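Local coordinates for p800 reaction center core protein (Heliobacterium modesticaldum, PDB 5V8K), which forms the core of a homodimeric photosynthetic reaction center, carrying bacteriochlorophylls and helping to bind a [4Fe-4S] cluster, at residues T337-A342 and T357-G362. Residues are numbered along the deposited sequence; the frame is centred on the assembly and turned at random.
With GBF (Bacteriochlorophyll g), chain X.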
# COMPACT_ATOMS: atom_id res chain seq x y z
N THR A 337 -8.61 2.39 -18.87
CA THR A 337 -8.93 1.05 -18.40
C THR A 337 -9.45 0.18 -19.54
O THR A 337 -9.07 -0.98 -19.66
CB THR A 337 -9.97 1.08 -17.26
OG1 THR A 337 -9.44 1.81 -16.17
CG2 THR A 337 -10.27 -0.32 -16.73
N HIS A 338 -10.31 0.73 -20.40
CA HIS A 338 -10.77 -0.04 -21.56
C HIS A 338 -9.58 -0.43 -22.42
O HIS A 338 -9.38 -1.60 -22.73
CB HIS A 338 -11.78 0.75 -22.38
CG HIS A 338 -11.91 0.25 -23.80
ND1 HIS A 338 -13.00 -0.46 -24.24
CD2 HIS A 338 -11.09 0.36 -24.87
CE1 HIS A 338 -12.85 -0.75 -25.52
NE2 HIS A 338 -11.69 -0.27 -25.92
N ASN A 339 -8.76 0.56 -22.79
CA ASN A 339 -7.55 0.30 -23.57
C ASN A 339 -6.61 -0.68 -22.90
O ASN A 339 -5.93 -1.45 -23.59
CB ASN A 339 -6.83 1.60 -23.83
CG ASN A 339 -7.47 2.41 -24.88
OD1 ASN A 339 -8.39 1.93 -25.54
ND2 ASN A 339 -7.02 3.66 -25.06
N THR A 340 -6.53 -0.66 -21.56
CA THR A 340 -5.67 -1.58 -20.83
C THR A 340 -6.16 -3.01 -21.01
O THR A 340 -5.38 -3.92 -21.28
CB THR A 340 -5.64 -1.22 -19.34
OG1 THR A 340 -4.99 0.04 -19.15
CG2 THR A 340 -4.89 -2.24 -18.48
N ILE A 341 -7.48 -3.20 -20.84
CA ILE A 341 -8.11 -4.51 -21.00
C ILE A 341 -7.88 -5.02 -22.42
O ILE A 341 -7.61 -6.20 -22.62
CB ILE A 341 -9.60 -4.43 -20.65
CG1 ILE A 341 -9.75 -4.30 -19.14
CG2 ILE A 341 -10.39 -5.64 -21.13
CD1 ILE A 341 -11.18 -3.99 -18.75
N ALA A 342 -7.99 -4.13 -23.41
CA ALA A 342 -7.71 -4.45 -24.80
C ALA A 342 -6.24 -4.88 -25.02
O ALA A 342 -5.98 -5.90 -25.66
CB ALA A 342 -8.08 -3.24 -25.68
N THR A 357 -11.79 -2.76 -29.66
CA THR A 357 -11.28 -1.58 -30.34
C THR A 357 -10.51 -0.71 -29.36
O THR A 357 -10.90 -0.57 -28.20
CB THR A 357 -12.44 -0.80 -30.97
OG1 THR A 357 -13.01 -1.60 -32.01
CG2 THR A 357 -11.94 0.48 -31.59
N TYR A 358 -9.41 -0.13 -29.84
CA TYR A 358 -8.65 0.86 -29.08
C TYR A 358 -9.35 2.21 -29.15
O TYR A 358 -9.79 2.62 -30.23
CB TYR A 358 -7.24 1.02 -29.62
CG TYR A 358 -6.18 1.20 -28.55
CD1 TYR A 358 -5.75 0.11 -27.81
CD2 TYR A 358 -5.60 2.43 -28.28
CE1 TYR A 358 -4.77 0.24 -26.85
CE2 TYR A 358 -4.61 2.57 -27.32
CZ TYR A 358 -4.21 1.47 -26.61
OH TYR A 358 -3.24 1.59 -25.65
N ILE A 359 -9.51 2.87 -28.01
CA ILE A 359 -10.08 4.21 -28.00
C ILE A 359 -8.96 5.19 -28.33
O ILE A 359 -7.94 5.26 -27.63
CB ILE A 359 -10.74 4.54 -26.66
CG1 ILE A 359 -11.91 3.59 -26.42
CG2 ILE A 359 -11.21 5.98 -26.67
CD1 ILE A 359 -12.47 3.68 -25.05
N ASN A 360 -9.15 5.96 -29.39
CA ASN A 360 -8.13 6.82 -29.96
C ASN A 360 -8.72 8.19 -30.19
O ASN A 360 -9.49 8.39 -31.12
CB ASN A 360 -7.61 6.26 -31.28
CG ASN A 360 -6.47 7.06 -31.82
OD1 ASN A 360 -5.83 7.80 -31.09
ND2 ASN A 360 -6.20 6.92 -33.11
N ILE A 361 -8.33 9.13 -29.35
CA ILE A 361 -8.79 10.52 -29.38
C ILE A 361 -7.56 11.41 -29.32
O ILE A 361 -6.66 11.18 -28.51
CB ILE A 361 -9.69 10.82 -28.16
CG1 ILE A 361 -10.87 9.84 -28.08
CG2 ILE A 361 -10.18 12.24 -28.24
CD1 ILE A 361 -11.73 10.03 -26.83
N GLY A 362 -7.56 12.48 -30.12
CA GLY A 362 -6.50 13.47 -30.10
C GLY A 362 -6.77 14.61 -29.13
O GLY A 362 -7.65 14.54 -28.27
MG GBF X . -15.29 -0.38 -23.32
CHA GBF X . -16.15 -2.27 -26.14
CHB GBF X . -16.00 2.36 -25.02
CHC GBF X . -15.06 1.21 -20.29
CHD GBF X . -15.01 -3.53 -21.58
NA GBF X . -16.02 -0.04 -25.15
C1A GBF X . -16.28 -0.79 -26.21
C2A GBF X . -16.69 -0.19 -27.53
C3A GBF X . -16.34 1.25 -27.20
C4A GBF X . -16.11 1.19 -25.70
CMA GBF X . -15.09 1.72 -27.97
CAA GBF X . -18.17 -0.33 -28.00
CBA GBF X . -19.14 -0.07 -26.86
CGA GBF X . -20.58 -0.19 -27.32
O1A GBF X . -20.87 -0.52 -28.47
O2A GBF X . -21.66 0.01 -26.35
NB GBF X . -15.45 1.56 -22.76
C1B GBF X . -15.73 2.58 -23.58
C2B GBF X . -15.67 3.77 -22.83
C3B GBF X . -15.43 3.42 -21.51
C4B GBF X . -15.33 2.02 -21.50
CMB GBF X . -15.84 5.15 -23.38
CAB GBF X . -15.28 4.34 -20.35
CBB GBF X . -15.19 5.67 -20.33
NC GBF X . -15.06 -1.04 -21.40
C1C GBF X . -14.99 -0.28 -20.31
C2C GBF X . -14.79 -0.79 -18.94
C3C GBF X . -14.83 -2.15 -19.49
C4C GBF X . -14.93 -2.26 -20.86
CMC GBF X . -13.36 -0.38 -18.50
CAC GBF X . -14.68 -3.38 -18.67
CBC GBF X . -14.54 -3.29 -17.17
ND GBF X . -15.59 -2.35 -23.60
C1D GBF X . -15.35 -3.52 -23.02
C2D GBF X . -15.38 -4.90 -23.85
C3D GBF X . -15.71 -4.19 -24.99
C4D GBF X . -15.85 -2.78 -24.89
CMD GBF X . -15.17 -6.36 -23.57
CAD GBF X . -16.19 -4.60 -26.33
OBD GBF X . -16.00 -5.66 -27.01
CBD GBF X . -16.44 -3.36 -27.11
CGD GBF X . -15.57 -3.24 -28.32
O1D GBF X . -14.38 -2.93 -28.28
O2D GBF X . -16.15 -3.45 -29.60
CED GBF X . -15.26 -3.66 -30.69
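H338 bridges bacteriochlorophyll g and the 357-362 loop as an axial histidine ligand: ND1 binds the magnesium at 2.5 Å, while NE2 donates almost straight to T357 O, though the modelled length is too short to be trusted. That second-shell carbonyl positions the imidazole. CG lies anti to the backbone N (chi1 159°), carrying the imidazole off the helix to the pigment. T357 also reaches the pigment directly, its N donating to O1D at 2.9 Å. Over one imidazole face sits I359 CD1, 3.9 Å from the ring centroid in a CH-pi contact. One residue along the helix, the N339 side-chain amide pairs with both backbone polar groups of I359: OD1 takes I359 N on a lone pair (2.9 Å), and ND2 returns a bond to I359 O (3.2 Å), with a second acceptor in G465 O. The Y358 ring stacks on that amide, planes 9° apart, N339 CG over its centre. D343 and W463 anchor Y358 OH, fixing the ring. An alanine in place of Y358 would probably uncover one face of the N339 amide and leave D343 without its hydroxyl partner. The site thus pins the loop ahead of helix 364-370 back onto helix 311-344, with Y358 also against helix 475-488 and I361 against helix 376-401.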